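Local structure of replication protein A (Methanococcus maripaludis, 3E0E) at residues Tyr3-Leu8 with Ile16-Val21. The protein probably binds DNA through OB-fold domains, of which this chain is one, cut from a longer replication protein. Numbering follows the deposited sequence.
Sequences YKISEL and INAEVV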
loop_
_atom_site.group_PDB
_atom_site.type_symbol
_atom_site.label_atom_id
_atom_site.label_comp_id
_atom_site.label_asym_id
_atom_site.label_seq_id
_atom_site.Cartn_x
_atom_site.Cartn_y
_atom_site.Cartn_z
ATOM N N TYR A 3 -1.876 11.729 5.254
ATOM C CA TYR A 3 -2.891 11.176 6.131
ATOM C C TYR A 3 -2.403 10.085 7.052
ATOM O O TYR A 3 -1.447 9.373 6.747
ATOM C CB TYR A 3 -4.028 10.587 5.302
ATOM C CG TYR A 3 -4.981 11.593 4.715
ATOM C CD1 TYR A 3 -5.906 12.251 5.520
ATOM C CD2 TYR A 3 -4.997 11.846 3.350
ATOM C CE1 TYR A 3 -6.833 13.128 4.975
ATOM C CE2 TYR A 3 -5.923 12.723 2.794
ATOM C CZ TYR A 3 -6.839 13.353 3.612
ATOM O OH TYR A 3 -7.798 14.171 3.067
ATOM N N LYS A 4 -3.070 9.975 8.192
ATOM C CA LYS A 4 -2.789 8.904 9.128
ATOM C C LYS A 4 -3.829 7.890 8.673
ATOM O O LYS A 4 -4.893 8.270 8.173
ATOM C CB LYS A 4 -3.052 9.349 10.567
ATOM C CG LYS A 4 -2.012 10.316 11.117
ATOM C CD LYS A 4 -0.642 9.648 11.208
ATOM C CE LYS A 4 0.398 10.553 11.850
ATOM N NZ LYS A 4 1.715 9.862 11.975
ATOM N N ILE A 5 -3.531 6.609 8.820
ATOM C CA ILE A 5 -4.459 5.580 8.388
ATOM C C ILE A 5 -5.839 5.724 9.025
ATOM O O ILE A 5 -6.847 5.437 8.390
ATOM C CB ILE A 5 -3.878 4.178 8.670
ATOM C CG1 ILE A 5 -2.655 3.948 7.771
ATOM C CG2 ILE A 5 -4.935 3.109 8.439
ATOM C CD1 ILE A 5 -1.884 2.662 8.060
ATOM N N SER A 6 -5.884 6.194 10.270
ATOM C CA SER A 6 -7.163 6.363 10.957
ATOM C C SER A 6 -8.015 7.475 10.349
ATOM O O SER A 6 -9.220 7.542 10.591
ATOM C CB SER A 6 -6.932 6.661 12.440
ATOM O OG SER A 6 -6.237 7.885 12.617
ATOM N N GLU A 7 -7.393 8.344 9.557
ATOM C CA GLU A 7 -8.112 9.455 8.945
ATOM C C GLU A 7 -8.669 9.118 7.571
ATOM O O GLU A 7 -9.464 9.871 7.014
ATOM C CB GLU A 7 -7.189 10.671 8.835
ATOM C CG GLU A 7 -6.546 11.069 10.153
ATOM C CD GLU A 7 -5.605 12.252 10.011
ATOM O OE1 GLU A 7 -4.705 12.201 9.145
ATOM O OE2 GLU A 7 -5.758 13.232 10.771
ATOM N N LEU A 8 -8.253 7.983 7.021
ATOM C CA LEU A 8 -8.724 7.579 5.700
ATOM C C LEU A 8 -10.230 7.331 5.645
ATOM O O LEU A 8 -10.832 6.873 6.616
ATOM C CB LEU A 8 -7.981 6.323 5.242
ATOM C CG LEU A 8 -6.465 6.475 5.104
ATOM C CD1 LEU A 8 -5.862 5.134 4.723
ATOM C CD2 LEU A 8 -6.137 7.538 4.062
ATOM N N ILE A 16 -0.138 8.175 2.551
ATOM C CA ILE A 16 0.140 7.803 3.932
ATOM C C ILE A 16 1.590 7.349 3.981
ATOM O O ILE A 16 2.115 6.836 2.991
ATOM C CB ILE A 16 -0.745 6.629 4.440
ATOM C CG1 ILE A 16 -0.557 5.393 3.550
ATOM C CG2 ILE A 16 -2.201 7.065 4.510
ATOM C CD1 ILE A 16 -1.225 4.145 4.102
ATOM N N ASN A 17 2.241 7.563 5.120
ATOM C CA ASN A 17 3.622 7.134 5.308
ATOM C C ASN A 17 3.466 6.011 6.310
ATOM O O ASN A 17 3.151 6.252 7.475
ATOM C CB ASN A 17 4.476 8.264 5.893
ATOM C CG ASN A 17 4.531 9.467 4.985
ATOM O OD1 ASN A 17 4.342 9.352 3.774
ATOM N ND2 ASN A 17 4.807 10.634 5.559
ATOM N N ALA A 18 3.678 4.783 5.856
ATOM C CA ALA A 18 3.468 3.640 6.721
ATOM C C ALA A 18 4.480 2.518 6.603
ATOM O O ALA A 18 5.139 2.350 5.584
ATOM C CB ALA A 18 2.070 3.085 6.475
ATOM N N GLU A 19 4.566 1.740 7.675
ATOM C CA GLU A 19 5.453 0.594 7.758
ATOM C C GLU A 19 4.834 -0.606 7.048
ATOM O O GLU A 19 3.643 -0.880 7.194
ATOM C CB GLU A 19 5.685 0.241 9.233
ATOM C CG GLU A 19 6.283 -1.137 9.461
ATOM C CD GLU A 19 6.264 -1.548 10.922
ATOM O OE1 GLU A 19 6.657 -2.696 11.214
ATOM O OE2 GLU A 19 5.856 -0.733 11.777
ATOM N N VAL A 20 5.646 -1.314 6.274
ATOM C CA VAL A 20 5.178 -2.508 5.588
ATOM C C VAL A 20 5.310 -3.628 6.625
ATOM O O VAL A 20 6.412 -4.047 6.964
ATOM C CB VAL A 20 6.048 -2.820 4.349
ATOM C CG1 VAL A 20 5.578 -4.117 3.698
ATOM C CG2 VAL A 20 5.963 -1.660 3.352
ATOM N N VAL A 21 4.174 -4.075 7.151
ATOM C CA VAL A 21 4.148 -5.131 8.161
ATOM C C VAL A 21 4.217 -6.493 7.493
ATOM O O VAL A 21 4.738 -7.461 8.055
ATOM C CB VAL A 21 2.861 -5.056 8.994
ATOM C CG1 VAL A 21 2.838 -6.183 10.024
ATOM C CG2 VAL A 21 2.766 -3.699 9.673
HETATM O O HOH W 1 1.262 9.965 6.879
#
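Ile16 lays its two branches over the N-terminal segment Tyr3-Leu8, the CG2 methyl against Tyr3 and Leu8 and the CD1 methyl against Ile5. It stands on the first long strand of an OB-fold barrel, and the segment it meets is the chain leading into that strand: an extended start at Tyr3, then a 3-10 turn over residues 5-7, packed against strands 12-29, 49-56 and 69-78. CG1 of Ile16 sits between the backbone N and the carbonyl carbon (chi1 58°), which leaves CG2 anti to the carbonyl carbon and turned to the incoming chain. That methyl lies 3.3 Å from Tyr3 O and 4.0 Å from Tyr3 CB, while the phenol ring itself leads away. Leu8 comes in at about a right angle to Ile16, its CD2 methyl 4.0 Å from the same CG2. Ile5 slants across the other branch, CG1 to Ile16 CD1 3.9 Å, and further along the strand its CD1 lies against the methyl of Ala18, 4.3 Å from CB. Behind this cluster Ile51 touches both Ile5 and Leu8, and Val72 and Val76 of strand 69-78 touch Ile16 and Leu8 respectively, so the turn's apolar side joins the barrel core.

The turn is braced from within. Glu7 N bonds back to Lys4 O, and the Glu7 carboxylate returns to Lys4 N through the anti side of OE1 at 2.9 Å, 27° out of the carboxylate plane. Asp46 and Thr48 take the next two amides, those of Ile5 and Ser6. No direct hydrogen bond joins residues 3-8 to 16-21, though the Tyr3 backbone bonds to Thr15 just before Ile16; one water bridges them instead, donating to Tyr3 O at 2.8 Å and accepting from Asn17 N at 3.1 Å.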